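Local coordinates for protein xyloglucan-specific endo-beta-1,4-glucanase BoGH9A (Bacteroides ovatus, PDB 6DHT) that hydrolyses internal beta-1,4-glucosidic linkages in the backbone of xyloglucan, releasing xyloglucan oligosaccharides for this gut bacterium, at residues Ile176-Tyr181 with Ala550-Ala555. Residues are numbered along the deposited sequence; the frame is centred on the assembly and turned at random. Where two conformers were deposited one is given.
Sequences IVNSGY and AINWNA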
loop_
_atom_site.group_PDB
_atom_site.type_symbol
_atom_site.label_atom_id
_atom_site.label_comp_id
_atom_site.label_asym_id
_atom_site.label_seq_id
_atom_site.Cartn_x
_atom_site.Cartn_y
_atom_site.Cartn_z
ATOM N N ILE A 176 -9.206 -4.580 -11.540
ATOM C CA ILE A 176 -9.472 -3.147 -11.590
ATOM C C ILE A 176 -9.711 -2.535 -10.200
ATOM O O ILE A 176 -9.209 -1.444 -9.889
ATOM C CB ILE A 176 -10.683 -2.860 -12.516
ATOM C CG1 ILE A 176 -10.316 -3.050 -13.996
ATOM C CG2 ILE A 176 -11.177 -1.429 -12.311
ATOM C CD1 ILE A 176 -9.312 -2.049 -14.552
ATOM N N VAL A 177 -10.448 -3.217 -9.343
ATOM C CA VAL A 177 -10.726 -2.677 -8.018
ATOM C C VAL A 177 -9.424 -2.474 -7.268
ATOM O O VAL A 177 -9.133 -1.364 -6.756
ATOM C CB VAL A 177 -11.702 -3.568 -7.245
ATOM C CG1 VAL A 177 -11.715 -3.253 -5.761
ATOM C CG2 VAL A 177 -13.101 -3.419 -7.837
ATOM N N ASN A 178 -8.609 -3.517 -7.198
ATOM C CA ASN A 178 -7.432 -3.431 -6.362
ATOM C C ASN A 178 -6.394 -2.492 -6.956
ATOM O O ASN A 178 -5.758 -1.720 -6.221
ATOM C CB ASN A 178 -6.833 -4.812 -6.156
ATOM C CG ASN A 178 -5.953 -4.864 -4.947
ATOM O OD1 ASN A 178 -6.316 -4.343 -3.893
ATOM N ND2 ASN A 178 -4.775 -5.441 -5.096
ATOM N N SER A 179 -6.205 -2.500 -8.267
ATOM C CA SER A 179 -5.166 -1.646 -8.824
ATOM C C SER A 179 -5.607 -0.177 -8.865
ATOM O O SER A 179 -4.775 0.697 -8.664
ATOM C CB SER A 179 -4.657 -2.163 -10.172
ATOM O OG SER A 179 -5.628 -2.058 -11.175
ATOM N N GLY A 180 -6.894 0.074 -9.080
ATOM C CA GLY A 180 -7.444 1.407 -9.028
ATOM C C GLY A 180 -7.305 1.999 -7.646
ATOM O O GLY A 180 -6.884 3.149 -7.498
ATOM N N TYR A 181 -7.671 1.231 -6.633
ATOM C CA TYR A 181 -7.500 1.629 -5.237
ATOM C C TYR A 181 -6.026 1.928 -4.934
ATOM O O TYR A 181 -5.676 2.944 -4.289
ATOM C CB TYR A 181 -7.950 0.501 -4.303
ATOM C CG TYR A 181 -7.404 0.699 -2.928
ATOM C CD1 TYR A 181 -7.979 1.603 -2.036
ATOM C CD2 TYR A 181 -6.286 0.000 -2.530
ATOM C CE1 TYR A 181 -7.425 1.784 -0.762
ATOM C CE2 TYR A 181 -5.728 0.178 -1.293
ATOM C CZ TYR A 181 -6.300 1.079 -0.409
ATOM O OH TYR A 181 -5.743 1.233 0.858
ATOM N N ALA A 550 1.315 -8.141 -2.252
ATOM C CA ALA A 550 0.236 -7.587 -3.065
ATOM C C ALA A 550 0.416 -6.110 -3.356
ATOM O O ALA A 550 0.944 -5.372 -2.513
ATOM C CB ALA A 550 -1.086 -7.783 -2.372
ATOM N N ILE A 551 -0.060 -5.664 -4.507
ATOM C CA ILE A 551 0.072 -4.248 -4.859
ATOM C C ILE A 551 -0.626 -3.321 -3.867
ATOM O O ILE A 551 -0.137 -2.193 -3.642
ATOM C CB ILE A 551 -0.365 -3.948 -6.300
ATOM C CG1 ILE A 551 -1.827 -4.331 -6.539
ATOM C CG2 ILE A 551 0.593 -4.575 -7.297
ATOM C CD1 ILE A 551 -2.407 -3.904 -7.885
ATOM N N ASN A 552 -1.748 -3.727 -3.286
ATOM C CA ASN A 552 -2.441 -2.855 -2.339
ATOM C C ASN A 552 -1.713 -2.774 -1.029
ATOM O O ASN A 552 -1.820 -1.787 -0.326
ATOM C CB ASN A 552 -3.903 -3.250 -2.146
ATOM C CG ASN A 552 -4.085 -4.709 -1.777
ATOM O OD1 ASN A 552 -3.528 -5.623 -2.414
ATOM N ND2 ASN A 552 -4.875 -4.940 -0.744
ATOM N N TRP A 553 -0.964 -3.819 -0.692
ATOM C CA TRP A 553 -0.157 -3.825 0.517
ATOM C C TRP A 553 1.092 -2.978 0.290
ATOM O O TRP A 553 1.469 -2.187 1.152
ATOM C CB TRP A 553 0.188 -5.271 0.921
ATOM C CG TRP A 553 -1.033 -6.057 1.281
ATOM C CD1 TRP A 553 -2.281 -5.579 1.430
ATOM C CD2 TRP A 553 -1.113 -7.470 1.539
ATOM N NE1 TRP A 553 -3.135 -6.581 1.761
ATOM C CE2 TRP A 553 -2.450 -7.760 1.821
ATOM C CE3 TRP A 553 -0.183 -8.506 1.549
ATOM C CZ2 TRP A 553 -2.896 -9.046 2.134
ATOM C CZ3 TRP A 553 -0.623 -9.788 1.855
ATOM C CH2 TRP A 553 -1.966 -10.043 2.137
ATOM N N ASN A 554 1.701 -3.080 -0.882
ATOM C CA ASN A 554 2.815 -2.204 -1.200
ATOM C C ASN A 554 2.397 -0.749 -1.401
ATOM O O ASN A 554 3.206 0.158 -1.161
ATOM C CB ASN A 554 3.631 -2.718 -2.366
ATOM C CG ASN A 554 4.891 -3.361 -1.892
ATOM O OD1 ASN A 554 4.843 -4.336 -1.134
ATOM N ND2 ASN A 554 6.025 -2.796 -2.247
ATOM N N ALA A 555 1.144 -0.508 -1.812
ATOM C CA ALA A 555 0.673 0.867 -1.959
ATOM C C ALA A 555 0.685 1.535 -0.600
ATOM O O ALA A 555 1.077 2.689 -0.471
ATOM C CB ALA A 555 -0.717 0.896 -2.551
HETATM O O HOH W 1 -3.850 -0.797 1.323
#
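Asn178 and Asn552 meet through their side-chain amides, the two planes turned 78° against each other. ND2 of Asn178 donates to OD1 of Asn552 at 3.0 Å, a fairly straight bond that stays in the donor's own amide plane but comes down from above the acceptor's carbonyl plane instead of along a lone pair. The amides are pressed close: OD1 of Asn178 sits 3.1 Å from CG of Asn552. Asn178 reaches across because its CG lies anti to the backbone N (chi1 -159°), and its ND2 also donates to OD1 of Asp168, so two acceptors fix the amide's rotation. On the Ile551 side of the pair the packing stays tight. CG1 of Ile551 lies 3.5 Å from the amide nitrogen ND2 of Asn178, and CD1 of Ile551 runs on to an aliphatic contact with CB of Ser179 at 3.7 Å, while OG of Ser179 turns back to the carbonyl oxygen of Tyr175. With an alanine here instead of Asn178, OD1 of Asn552 would probably lose this donor, Asp168 one of its partners, and a gap would open beside Ile551. Both segments cover the start of a helix, 176-192 and 551-567, with Ala550 at the N-cap of the second, in the family 9 catalytic domain, an (alpha/alpha)6 barrel; the helices run nearly parallel, 14° between axes 9.3 Å apart. These N-terminal ends lie near the predicted nucleophile Asp171 and proton donor Glu548. On the other flank the contact is looser: Tyr181 offers only its ring edge, CE2 standing 4.0 Å from CB of Asn552. Beyond it a water spans the helices, 2.8 Å from OH of Tyr181 and donating to the backbone O of Asn552. ND2 of Asn552 hydrogen-bonds to a diethylene glycol molecule, probably from the crystallisation liquor.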